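Local coordinates for methylmalonate-semialdehyde dehydrogenase (Oceanimonas doudoroffii, PDB 4ZZ7), which catalyses the NAD-dependent, CoA-acylating oxidation of methylmalonate semialdehyde to propanoyl-CoA, as a member of the aldehyde dehydrogenase family, at residues I7-G13 with G199-N205; L88-H93 with D180-Y186; N254-V258 with A402-I406; M264-V268 with A299-M304; S341-A347 with E378-Y382. One frame throughout, in Å; residues are numbered along the deposited sequence.

Interaction 1: I7-G13 with G199-N205; sequences IGHLING and GVMNVVN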
# COMPACT_ATOMS: atom_id res chain seq x y z
N ILE A 7 22.03 27.32 29.44
CA ILE A 7 21.42 26.70 28.25
C ILE A 7 20.04 27.29 27.94
O ILE A 7 19.13 27.34 28.80
CB ILE A 7 21.25 25.18 28.44
CG1 ILE A 7 22.61 24.52 28.69
CG2 ILE A 7 20.57 24.56 27.22
CD1 ILE A 7 22.51 23.15 29.29
N GLY A 8 19.87 27.71 26.71
CA GLY A 8 18.68 28.46 26.36
C GLY A 8 17.65 27.67 25.59
O GLY A 8 17.46 26.48 25.82
N HIS A 9 17.01 28.36 24.66
CA HIS A 9 15.91 27.86 23.88
C HIS A 9 16.10 28.30 22.45
O HIS A 9 16.63 29.36 22.18
CB HIS A 9 14.60 28.45 24.36
CG HIS A 9 14.43 28.46 25.84
ND1 HIS A 9 14.45 27.31 26.59
CD2 HIS A 9 14.22 29.48 26.72
CE1 HIS A 9 14.27 27.61 27.87
NE2 HIS A 9 14.13 28.92 27.97
N LEU A 10 15.63 27.48 21.52
CA LEU A 10 15.66 27.78 20.11
C LEU A 10 14.27 28.21 19.71
O LEU A 10 13.35 27.38 19.65
CB LEU A 10 16.10 26.54 19.34
CG LEU A 10 16.15 26.62 17.82
CD1 LEU A 10 17.04 27.75 17.35
CD2 LEU A 10 16.65 25.28 17.27
N ILE A 11 14.09 29.50 19.47
CA ILE A 11 12.80 30.03 19.04
C ILE A 11 12.94 30.95 17.84
O ILE A 11 13.53 32.01 17.92
CB ILE A 11 12.09 30.80 20.16
CG1 ILE A 11 11.86 29.88 21.36
CG2 ILE A 11 10.76 31.36 19.65
CD1 ILE A 11 11.20 30.54 22.55
N ASN A 12 12.33 30.54 16.73
CA ASN A 12 12.45 31.25 15.45
C ASN A 12 13.92 31.42 15.03
O ASN A 12 14.34 32.50 14.64
CB ASN A 12 11.70 32.58 15.51
CG ASN A 12 11.10 32.98 14.16
OD1 ASN A 12 10.21 32.32 13.63
ND2 ASN A 12 11.57 34.08 13.62
N GLY A 13 14.67 30.33 15.11
CA GLY A 13 16.04 30.26 14.59
C GLY A 13 17.07 31.04 15.39
O GLY A 13 18.11 31.45 14.85
N GLY A 199 11.57 28.98 12.61
CA GLY A 199 10.29 28.87 13.25
C GLY A 199 9.65 27.52 13.09
O GLY A 199 8.82 27.14 13.91
N VAL A 200 10.03 26.80 12.04
CA VAL A 200 9.44 25.48 11.75
C VAL A 200 9.82 24.48 12.82
O VAL A 200 9.01 23.63 13.16
CB VAL A 200 9.87 24.94 10.36
CG1 VAL A 200 9.35 23.53 10.12
CG2 VAL A 200 9.40 25.86 9.24
N MET A 201 11.05 24.56 13.32
CA MET A 201 11.47 23.76 14.46
C MET A 201 11.78 24.69 15.64
O MET A 201 12.42 25.73 15.48
CB MET A 201 12.69 22.93 14.10
CG MET A 201 13.30 22.16 15.25
SD MET A 201 12.07 21.05 15.89
CE MET A 201 13.08 20.03 16.95
N ASN A 202 11.33 24.31 16.82
CA ASN A 202 11.59 25.06 18.04
C ASN A 202 11.93 24.09 19.18
O ASN A 202 11.40 22.99 19.24
CB ASN A 202 10.37 25.88 18.40
CG ASN A 202 10.02 26.91 17.34
OD1 ASN A 202 10.69 27.91 17.23
ND2 ASN A 202 8.96 26.66 16.57
N VAL A 203 12.84 24.50 20.06
CA VAL A 203 13.18 23.72 21.25
C VAL A 203 12.93 24.62 22.44
O VAL A 203 13.45 25.71 22.53
CB VAL A 203 14.65 23.22 21.27
CG1 VAL A 203 14.90 22.37 22.52
CG2 VAL A 203 14.92 22.39 20.03
N VAL A 204 12.15 24.15 23.38
CA VAL A 204 11.79 24.99 24.51
C VAL A 204 12.01 24.14 25.76
O VAL A 204 11.31 23.17 26.01
CB VAL A 204 10.37 25.56 24.29
CG1 VAL A 204 9.28 24.69 24.90
CG2 VAL A 204 10.29 26.99 24.76
N ASN A 205 13.09 24.43 26.47
CA ASN A 205 13.45 23.70 27.71
C ASN A 205 12.62 24.10 28.92
O ASN A 205 12.23 25.26 29.07
CB ASN A 205 14.92 23.91 28.03
CG ASN A 205 15.79 23.07 27.17
OD1 ASN A 205 15.75 21.85 27.28
ND2 ASN A 205 16.59 23.69 26.30
O HOH W 1 13.65 28.13 14.59

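Interaction 2: L88-H93 with D180-Y186; sequences LIGEEH and DPSSTLY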
# COMPACT_ATOMS: atom_id res chain seq x y z
N LEU A 88 28.32 15.40 23.93
CA LEU A 88 27.20 16.10 24.58
C LEU A 88 26.17 15.17 25.23
O LEU A 88 25.46 15.56 26.16
CB LEU A 88 26.48 17.01 23.58
CG LEU A 88 26.83 18.52 23.51
CD1 LEU A 88 28.31 18.83 23.69
CD2 LEU A 88 26.34 19.10 22.19
N ILE A 89 26.03 13.96 24.69
CA ILE A 89 25.22 12.92 25.33
C ILE A 89 25.97 12.33 26.53
O ILE A 89 25.40 12.20 27.58
CB ILE A 89 24.84 11.78 24.36
CG1 ILE A 89 23.83 12.26 23.30
CG2 ILE A 89 24.25 10.61 25.13
CD1 ILE A 89 23.70 11.30 22.13
N GLY A 90 27.24 11.97 26.35
CA GLY A 90 28.05 11.43 27.43
C GLY A 90 28.25 12.39 28.59
O GLY A 90 28.43 11.99 29.73
N GLU A 91 28.21 13.68 28.31
CA GLU A 91 28.51 14.67 29.33
C GLU A 91 27.37 14.84 30.35
O GLU A 91 27.62 15.20 31.51
CB GLU A 91 28.83 16.02 28.66
CG GLU A 91 29.41 17.09 29.58
CD GLU A 91 29.97 18.27 28.80
OE1 GLU A 91 31.19 18.54 28.89
OE2 GLU A 91 29.22 18.93 28.06
N GLU A 92 26.13 14.58 29.92
CA GLU A 92 24.93 14.89 30.72
C GLU A 92 24.10 13.65 31.07
O GLU A 92 23.58 13.55 32.17
CB GLU A 92 24.05 15.93 30.03
CG GLU A 92 24.73 17.28 29.80
CD GLU A 92 23.89 18.27 28.99
OE1 GLU A 92 24.02 19.48 29.21
OE2 GLU A 92 23.11 17.84 28.11
N HIS A 93 23.94 12.73 30.12
CA HIS A 93 23.37 11.41 30.40
C HIS A 93 24.41 10.44 31.02
O HIS A 93 24.09 9.70 31.95
CB HIS A 93 22.85 10.81 29.10
CG HIS A 93 22.24 9.46 29.25
ND1 HIS A 93 22.98 8.32 29.46
CD2 HIS A 93 20.96 9.06 29.16
CE1 HIS A 93 22.17 7.28 29.52
NE2 HIS A 93 20.93 7.70 29.34
N ASP A 180 19.35 16.30 30.52
CA ASP A 180 20.38 16.29 29.47
C ASP A 180 19.92 16.99 28.18
O ASP A 180 19.64 16.34 27.16
CB ASP A 180 20.86 14.86 29.16
CG ASP A 180 19.72 13.88 28.85
OD1 ASP A 180 18.54 14.29 28.72
OD2 ASP A 180 20.04 12.66 28.74
N PRO A 181 19.87 18.33 28.21
CA PRO A 181 19.32 19.12 27.12
C PRO A 181 20.29 19.61 26.05
O PRO A 181 19.84 20.10 25.02
CB PRO A 181 18.76 20.33 27.86
CG PRO A 181 19.72 20.52 28.97
CD PRO A 181 20.10 19.15 29.41
N SER A 182 21.59 19.52 26.29
CA SER A 182 22.56 20.10 25.35
C SER A 182 22.63 19.36 24.01
O SER A 182 22.62 19.99 22.96
CB SER A 182 23.95 20.23 26.00
OG SER A 182 23.96 21.15 27.08
N SER A 183 22.70 18.03 24.04
CA SER A 183 22.71 17.27 22.78
C SER A 183 21.51 17.64 21.89
O SER A 183 21.64 17.87 20.68
CB SER A 183 22.71 15.76 23.07
OG SER A 183 21.88 15.42 24.17
N THR A 184 20.34 17.70 22.52
CA THR A 184 19.07 17.90 21.85
C THR A 184 18.94 19.26 21.17
O THR A 184 18.29 19.37 20.13
CB THR A 184 17.95 17.77 22.88
OG1 THR A 184 18.21 16.64 23.73
CG2 THR A 184 16.62 17.59 22.20
N LEU A 185 19.52 20.29 21.79
CA LEU A 185 19.55 21.63 21.24
C LEU A 185 20.56 21.65 20.13
O LEU A 185 20.33 22.22 19.07
CB LEU A 185 19.97 22.63 22.31
CG LEU A 185 19.71 24.10 21.98
CD1 LEU A 185 18.21 24.39 21.95
CD2 LEU A 185 20.43 24.98 22.99
N TYR A 186 21.69 21.01 20.38
CA TYR A 186 22.75 20.94 19.41
C TYR A 186 22.25 20.40 18.09
O TYR A 186 22.60 20.93 17.04
CB TYR A 186 23.89 20.07 19.92
CG TYR A 186 25.08 20.13 19.03
CD1 TYR A 186 26.06 21.11 19.20
CD2 TYR A 186 25.23 19.23 17.98
CE1 TYR A 186 27.16 21.17 18.37
CE2 TYR A 186 26.32 19.28 17.15
CZ TYR A 186 27.28 20.25 17.34
OH TYR A 186 28.35 20.31 16.50

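Interaction 3: N254-V258 with A402-I406; sequences NHAIV and AMDLI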
# COMPACT_ATOMS: atom_id res chain seq x y z
N ASN A 254 10.49 -5.79 30.32
CA ASN A 254 10.68 -6.68 29.18
C ASN A 254 11.19 -8.04 29.61
O ASN A 254 12.24 -8.13 30.22
CB ASN A 254 11.61 -6.05 28.15
CG ASN A 254 10.94 -4.92 27.33
OD1 ASN A 254 11.35 -4.64 26.21
ND2 ASN A 254 9.91 -4.30 27.85
N HIS A 255 10.42 -9.09 29.29
CA HIS A 255 10.73 -10.47 29.67
C HIS A 255 11.31 -11.24 28.48
O HIS A 255 10.86 -11.06 27.37
CB HIS A 255 9.47 -11.21 30.12
CG HIS A 255 8.92 -10.77 31.44
ND1 HIS A 255 8.62 -9.45 31.73
CD2 HIS A 255 8.54 -11.48 32.53
CE1 HIS A 255 8.11 -9.37 32.95
NE2 HIS A 255 8.06 -10.59 33.45
N ALA A 256 12.26 -12.13 28.76
CA ALA A 256 12.78 -13.08 27.77
C ALA A 256 12.60 -14.51 28.28
O ALA A 256 13.10 -14.86 29.35
CB ALA A 256 14.25 -12.82 27.49
N ILE A 257 11.91 -15.33 27.50
CA ILE A 257 11.72 -16.73 27.82
C ILE A 257 12.91 -17.48 27.27
O ILE A 257 13.11 -17.48 26.06
CB ILE A 257 10.43 -17.27 27.19
CG1 ILE A 257 9.23 -16.48 27.71
CG2 ILE A 257 10.26 -18.77 27.45
CD1 ILE A 257 7.93 -16.85 27.07
N VAL A 258 13.69 -18.09 28.15
CA VAL A 258 14.81 -18.96 27.76
C VAL A 258 14.30 -20.42 27.78
O VAL A 258 14.12 -21.01 28.84
CB VAL A 258 16.03 -18.77 28.67
CG1 VAL A 258 17.20 -19.59 28.16
CG2 VAL A 258 16.41 -17.31 28.76
N ALA A 402 5.40 -19.19 31.63
CA ALA A 402 6.19 -18.00 31.29
C ALA A 402 5.36 -16.96 30.52
O ALA A 402 5.38 -15.77 30.85
CB ALA A 402 7.42 -18.38 30.48
N MET A 403 4.61 -17.43 29.52
CA MET A 403 3.72 -16.54 28.75
C MET A 403 2.56 -15.90 29.55
O MET A 403 2.20 -14.74 29.32
CB MET A 403 3.16 -17.26 27.53
CG MET A 403 4.14 -17.30 26.37
SD MET A 403 3.33 -17.86 24.88
CE MET A 403 3.33 -19.57 25.39
N ASP A 404 1.97 -16.66 30.47
CA ASP A 404 0.90 -16.17 31.33
C ASP A 404 1.48 -15.10 32.23
O ASP A 404 0.86 -14.08 32.45
CB ASP A 404 0.30 -17.27 32.22
CG ASP A 404 -0.46 -18.34 31.46
OD1 ASP A 404 -0.92 -18.08 30.33
OD2 ASP A 404 -0.58 -19.47 32.01
N LEU A 405 2.68 -15.36 32.76
CA LEU A 405 3.36 -14.41 33.64
C LEU A 405 3.57 -13.06 32.92
O LEU A 405 3.34 -12.00 33.51
CB LEU A 405 4.68 -14.99 34.13
CG LEU A 405 5.59 -14.09 34.95
CD1 LEU A 405 5.00 -13.81 36.31
CD2 LEU A 405 6.95 -14.75 35.07
N ILE A 406 3.98 -13.11 31.64
CA ILE A 406 4.24 -11.89 30.87
C ILE A 406 2.95 -11.12 30.67
O ILE A 406 2.89 -9.93 30.97
CB ILE A 406 4.94 -12.19 29.51
CG1 ILE A 406 6.36 -12.72 29.75
CG2 ILE A 406 5.06 -10.92 28.67
CD1 ILE A 406 7.01 -13.40 28.57

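Interaction 4: M264-V268 with A299-M304; sequences MDNAV and ALVSKM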
# COMPACT_ATOMS: atom_id res chain seq x y z
N MET A 264 22.35 -21.31 24.73
CA MET A 264 22.58 -20.60 25.98
C MET A 264 23.71 -19.57 25.85
O MET A 264 23.62 -18.47 26.39
CB MET A 264 22.84 -21.59 27.13
CG MET A 264 22.60 -21.00 28.52
SD MET A 264 20.92 -20.36 28.78
CE MET A 264 19.97 -21.87 28.56
N ASP A 265 24.76 -19.93 25.11
CA ASP A 265 25.91 -19.03 24.93
C ASP A 265 25.54 -17.77 24.17
O ASP A 265 25.99 -16.69 24.50
CB ASP A 265 27.07 -19.74 24.24
CG ASP A 265 27.82 -20.70 25.17
OD1 ASP A 265 27.66 -20.61 26.41
OD2 ASP A 265 28.57 -21.55 24.65
N ASN A 266 24.70 -17.93 23.15
CA ASN A 266 24.19 -16.79 22.40
C ASN A 266 23.23 -15.91 23.20
O ASN A 266 23.23 -14.70 23.06
CB ASN A 266 23.48 -17.28 21.14
CG ASN A 266 23.01 -16.14 20.23
OD1 ASN A 266 21.82 -15.77 20.24
ND2 ASN A 266 23.95 -15.56 19.47
N ALA A 267 22.39 -16.53 24.02
CA ALA A 267 21.43 -15.82 24.84
C ALA A 267 22.14 -14.93 25.88
O ALA A 267 21.84 -13.73 25.99
CB ALA A 267 20.49 -16.81 25.53
N VAL A 268 23.08 -15.52 26.62
CA VAL A 268 23.83 -14.80 27.66
C VAL A 268 24.52 -13.63 26.99
O VAL A 268 24.38 -12.50 27.40
CB VAL A 268 24.86 -15.73 28.36
CG1 VAL A 268 25.89 -14.97 29.17
CG2 VAL A 268 24.14 -16.71 29.27
N ALA A 299 21.74 -23.03 34.27
CA ALA A 299 22.74 -22.81 33.20
C ALA A 299 22.84 -21.35 32.74
O ALA A 299 23.93 -20.86 32.44
CB ALA A 299 22.44 -23.72 32.01
N LEU A 300 21.70 -20.65 32.70
CA LEU A 300 21.66 -19.21 32.51
C LEU A 300 22.45 -18.50 33.61
O LEU A 300 23.42 -17.82 33.31
CB LEU A 300 20.20 -18.70 32.50
CG LEU A 300 19.90 -17.20 32.29
CD1 LEU A 300 20.28 -16.80 30.89
CD2 LEU A 300 18.44 -16.81 32.51
N VAL A 301 22.05 -18.70 34.87
CA VAL A 301 22.69 -17.99 36.00
C VAL A 301 24.19 -18.29 36.07
O VAL A 301 24.99 -17.39 36.33
CB VAL A 301 22.01 -18.29 37.36
CG1 VAL A 301 22.75 -17.62 38.51
CG2 VAL A 301 20.58 -17.78 37.34
N SER A 302 24.55 -19.54 35.82
CA SER A 302 25.95 -19.94 35.79
C SER A 302 26.72 -19.07 34.81
O SER A 302 27.56 -18.26 35.19
CB SER A 302 26.06 -21.43 35.43
OG SER A 302 27.39 -21.81 35.10
N LYS A 303 26.36 -19.19 33.54
CA LYS A 303 27.08 -18.50 32.46
C LYS A 303 27.01 -16.99 32.49
O LYS A 303 27.94 -16.31 32.07
CB LYS A 303 26.55 -18.98 31.12
CG LYS A 303 26.77 -20.45 30.91
CD LYS A 303 26.54 -20.86 29.48
CE LYS A 303 26.66 -22.37 29.34
NZ LYS A 303 26.92 -22.78 27.94
N MET A 304 25.88 -16.47 32.97
CA MET A 304 25.64 -15.05 33.09
C MET A 304 26.55 -14.46 34.15
O MET A 304 27.11 -13.40 33.91
CB MET A 304 24.17 -14.77 33.42
CG MET A 304 23.72 -13.34 33.17
SD MET A 304 23.80 -12.68 31.47
CE MET A 304 25.26 -11.67 31.62

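Interaction 5: S341-A347 with E378-Y382; sequences SAEQQGA and EMTSY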
# COMPACT_ATOMS: atom_id res chain seq x y z
N SER A 341 15.26 -4.13 48.32
CA SER A 341 13.88 -4.63 48.33
C SER A 341 13.79 -6.05 47.83
O SER A 341 13.03 -6.85 48.38
CB SER A 341 12.97 -3.74 47.46
OG SER A 341 11.74 -4.39 47.13
N ALA A 342 14.55 -6.37 46.79
CA ALA A 342 14.55 -7.73 46.25
C ALA A 342 15.21 -8.71 47.21
O ALA A 342 14.74 -9.84 47.41
CB ALA A 342 15.22 -7.78 44.90
N GLU A 343 16.32 -8.27 47.82
CA GLU A 343 17.01 -9.08 48.83
C GLU A 343 16.18 -9.29 50.09
O GLU A 343 16.09 -10.41 50.61
CB GLU A 343 18.33 -8.43 49.21
CG GLU A 343 19.20 -9.34 50.04
CD GLU A 343 20.59 -8.79 50.21
OE1 GLU A 343 21.54 -9.56 49.96
OE2 GLU A 343 20.71 -7.60 50.58
N GLN A 344 15.58 -8.20 50.57
CA GLN A 344 14.66 -8.24 51.69
C GLN A 344 13.50 -9.21 51.46
O GLN A 344 13.20 -9.97 52.37
CB GLN A 344 14.12 -6.84 51.99
CG GLN A 344 13.40 -6.75 53.34
CD GLN A 344 12.54 -5.50 53.48
OE1 GLN A 344 12.60 -4.59 52.65
NE2 GLN A 344 11.74 -5.45 54.54
N GLN A 345 12.88 -9.20 50.28
CA GLN A 345 11.71 -10.09 50.00
C GLN A 345 12.05 -11.56 49.65
O GLN A 345 11.18 -12.31 49.25
CB GLN A 345 10.80 -9.48 48.92
CG GLN A 345 10.10 -8.19 49.36
CD GLN A 345 9.29 -7.52 48.26
OE1 GLN A 345 9.74 -7.37 47.12
NE2 GLN A 345 8.10 -7.07 48.61
N GLY A 346 13.31 -11.95 49.78
CA GLY A 346 13.74 -13.35 49.66
C GLY A 346 14.60 -13.71 48.45
O GLY A 346 14.99 -14.87 48.30
N ALA A 347 14.90 -12.74 47.59
CA ALA A 347 15.60 -13.00 46.31
C ALA A 347 17.09 -13.12 46.52
O ALA A 347 17.65 -12.46 47.39
CB ALA A 347 15.31 -11.90 45.29
N GLU A 378 5.33 -11.65 43.19
CA GLU A 378 4.82 -10.90 44.35
C GLU A 378 5.77 -9.79 44.84
O GLU A 378 5.36 -8.97 45.66
CB GLU A 378 4.39 -11.82 45.52
CG GLU A 378 5.02 -13.21 45.61
CD GLU A 378 4.43 -14.24 44.61
OE1 GLU A 378 5.10 -15.27 44.36
OE2 GLU A 378 3.32 -14.03 44.06
N MET A 379 6.99 -9.75 44.31
CA MET A 379 8.03 -8.80 44.74
C MET A 379 7.84 -7.44 44.07
O MET A 379 7.48 -7.37 42.91
CB MET A 379 9.43 -9.33 44.43
CG MET A 379 9.73 -10.73 44.96
SD MET A 379 11.41 -11.28 44.58
CE MET A 379 11.58 -12.80 45.50
N THR A 380 8.10 -6.37 44.80
CA THR A 380 7.87 -5.01 44.31
C THR A 380 8.88 -4.66 43.25
O THR A 380 8.59 -3.94 42.30
CB THR A 380 8.01 -3.98 45.44
OG1 THR A 380 7.26 -4.42 46.56
CG2 THR A 380 7.49 -2.62 45.02
N SER A 381 10.10 -5.16 43.43
CA SER A 381 11.16 -4.96 42.46
C SER A 381 10.87 -5.65 41.10
O SER A 381 11.41 -5.23 40.06
CB SER A 381 12.49 -5.44 43.06
OG SER A 381 12.31 -6.58 43.87
N TYR A 382 10.05 -6.70 41.10
CA TYR A 382 9.58 -7.33 39.85
C TYR A 382 8.37 -6.64 39.23
O TYR A 382 8.25 -6.56 38.02
CB TYR A 382 9.25 -8.81 40.05
CG TYR A 382 8.47 -9.40 38.89
CD1 TYR A 382 9.12 -9.93 37.80
CD2 TYR A 382 7.07 -9.41 38.89
CE1 TYR A 382 8.42 -10.46 36.74
CE2 TYR A 382 6.36 -9.93 37.84
CZ TYR A 382 7.03 -10.46 36.76
OH TYR A 382 6.29 -10.96 35.72

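Interaction 1: I7-G13 with G199-N205
L10 and V203 exchange two backbone hydrogen bonds, with L10 N to V203 O and V203 N to L10 O both at 3.0 Å, which defines a hydrogen-bonded antiparallel pair. This single bridge sets N-terminal strand 6-10 against strand 201-203, an outermost strand, within this chain, of the six-stranded sheet of the NAD-binding domain, and side chains extend it at both ends. Towards G13, N12 N points nearly straight at N202 OD1 (3.1 Å, 169° at the hydrogen). Towards I7, N205 ND2 donates to G8 O at 3.0 Å, with G8 O lying in the N205 amide plane, while N205 N donates to H9 ND1 at 3.2 Å, tilted 31° out of the imidazole plane. H9 CG, anti to its own carbonyl carbon, leaves the ring beside the backbone N, where ND1 faces N205. A water accepts from G199 N and donates to M201 O.

The apolar part is thin: L10 CB meets V203 CB at 4.1 Å, and I11 CD1 meets V204 CG2 at 4.3 Å. L10 and V203 both rest on A188 of helix 182-193, whereas I11 and N202 pack on A48 and A52 of helix 42-61. Because H9 ND1 accepts from an amide and H9 NE2 makes a weak bond to D38, the chemistry is consistent with a neutral imidazole protonated at NE2.

Interaction 2: L88-H93 with D180-Y186
E92 meets S182 through both carboxylate oxygens, one for each of the serine's donors. S182 OG donates to E92 OE1 at 2.7 Å, reaching it on the syn side but 33° out of the carboxylate plane. S182 N donates to E92 OE2 at 2.9 Å and uses the syn lone pair of that oxygen. Two bonds fix the carboxylate's rotation. The E92 chain is extended beyond CG, and this carries the acid across to the first turn of helix 182-193, where backbone amides lack helical acceptors. S182 OG has a second partner in K35 NZ, whose charge would probably favour the ionised acid.

Near the base of the glutamate, E92 CB lies 3.5 Å from D180 CB. D180 OD2 sits at the edge of the H93 ring, in its plane, with H93 CB 3.4 Å away; ring and carboxylate are nearly coplanar but share no hydrogen bond here. At the other end the contact is apolar: I89 CG1 packs on S183 CB at 3.7 Å, and L88 CD2 on Y186 CB at 3.5 Å, their side chains crossing at about a right angle.

The short helical segments run antiparallel at 158°, with axes 9.1 Å apart. Helix 182-193 links parallel strands 171-175 and 201-203, a beta-alpha-beta crossover in the Rossmann-like NAD-binding domain, and the side chain of D180 comes within about 7 Å of the bound NAD.

Interaction 3: N254-V258 with A402-I406
H255 and I257, on strand 254-258, face helix 402-406, which runs almost exactly antiparallel to the strand (177°) with the two segment axes 9.5 Å apart. Alternate strand residues therefore point to the helix, and A402 and I406, one turn apart, point back.

I257 makes the contacts with A402 and M403 and shares I406 with H255. Its CG1 lies anti to the carbonyl carbon and its chain continues extended (chi2 175°), which delivers CD1 to the helix surface. There I257 CD1 touches A402 CB at 3.8 Å, M403 CG at 3.9 Å and I406 CD1 at 3.9 Å, so one methyl group is met by three residues of a single helical turn. An alanine here lacks everything beyond CB and would probably open a gap facing A402 and M403, leaving I406 CD1 with H255 as its remaining neighbour on the strand.

I406 also slides past H255 in the opposite direction, its CG1 3.5 Å from H255 CB. L405 CD2 arrives at the edge of the imidazole, near the ring plane, 4.4 Å from H255 CD2. No hydrogen bond crosses the contact; the polar ends of H255 are satisfied elsewhere, ND1 by K253 O and NE2 by Y382 OH. F428 packs on both I257 and M403.

Helix 399-408 leads from strand 390-396 to strand 411-418, parallel strands with 286-292 and 254-258 between them, so this is the helix-on-sheet packing of a parallel alpha/beta crossover in the catalytic domain of the aldehyde dehydrogenase fold.

Interaction 4: M264-V268 with A299-M304
M264, D265 and V268 of one helix meet L300, K303 and M304 of another in the alpha/beta catalytic domain, where helix 264-276 is the crossover between parallel strands 254-258 and 286-292 and helix 296-308 follows the second strand. The two short segments cross at -59° with axes 9.8 Å apart.

In the first shell, V268 sits in the middle. Its CG2 lies 3.8 Å from K303 CB and 4.2 Å from L300 CD1, while its CG1 reaches M304 SD at 3.9 Å; the valine and M304 side chains slide past each other in opposite directions. M264 covers the end of the interface nearer A299. Bends at chi2 (58°) and chi3 turn its sulfur back towards the partner helix, so that M264 SD stands 4.0 Å from L300 CA. The aliphatic part of K303 crosses M264 obliquely, K303 CD lying 4.1 Å from M264 CG.

The extended K303 chain thus runs over apolar neighbours before its ammonium reaches D265 at the solvent-facing edge. With an alanine at K303, D265 would lose its ionic mate and M264 CG the methylene now packed on it, so that end of the helix pair would probably be more accessible to water.

Further out, L271 packs on L300, L272 and F276 on M304, and A307 on V268, continuing the same interface along both helices. The salt bridge itself is made across a right-angled crossing of the two side chains: K303 NZ stands 2.8 Å from D265 OD1, above the carboxylate plane by 43°.

Interaction 5: S341-A347 with E378-Y382
Q345 reaches T380 because its CG lies anti to the carbonyl carbon (chi1 -66°) and the chain then runs extended, placing the amide at the start of helix 380-383. Q345 itself has just left helix 329-344, which ends in a Schellman motif: A347 N bonds to A342 O at 2.9 Å and G346 N to E343 O at 3.3 Å, with G346 as the C-prime residue at positive phi. The contact thus joins the C-terminal end of one helix to the N-terminal end of another.

Q345 OE1 accepts from T380 N at 3.0 Å, in the carbonyl plane and on a lone pair, the C=O...N angle being 124°. A second bond from Q345 NE2 to T380 OG1 is weak at 3.5 Å. M379 occupies the N-cap position, yet has no polar side-chain group of the usual capping kind; the glutamine supplies an acceptor to the following amide from across the contact.

M379 instead packs. Its CG is likewise anti to the carbonyl carbon and its chain extended, which carries CE over the helix end to within 3.8 Å of A347 CB. Beneath, A342 and A347 both touch I372 of strand 370-373, the sheet strand on which this helix terminus rests. On the helical side of the contact, S381 turns towards the partner segment, and its OG lies 3.3 Å from A342 CB.

Overall arrangement
The five contacts form two groups. Interactions 1 and 2 lie at the NAD-binding sheet, where N-terminal strand 6-10 meets it; both segments of interaction 2 fall between those of interaction 1. Their centres are 15 Å apart and they touch, I7 packing on S182 and P181. Interactions 3, 4 and 5 come later in the chain, in the catalytic domain. Strand 254-258 links them: V258 packs on M264 and L300, while H255 probably hydrogen-bonds Y382. Interactions 4 and 5 both fall, in that order, between the segments of interaction 3. The centres of interactions 1 and 3 are about 43 Å apart, on opposite sides of the chain's centre, so the two groups belong to separate parts of the fold.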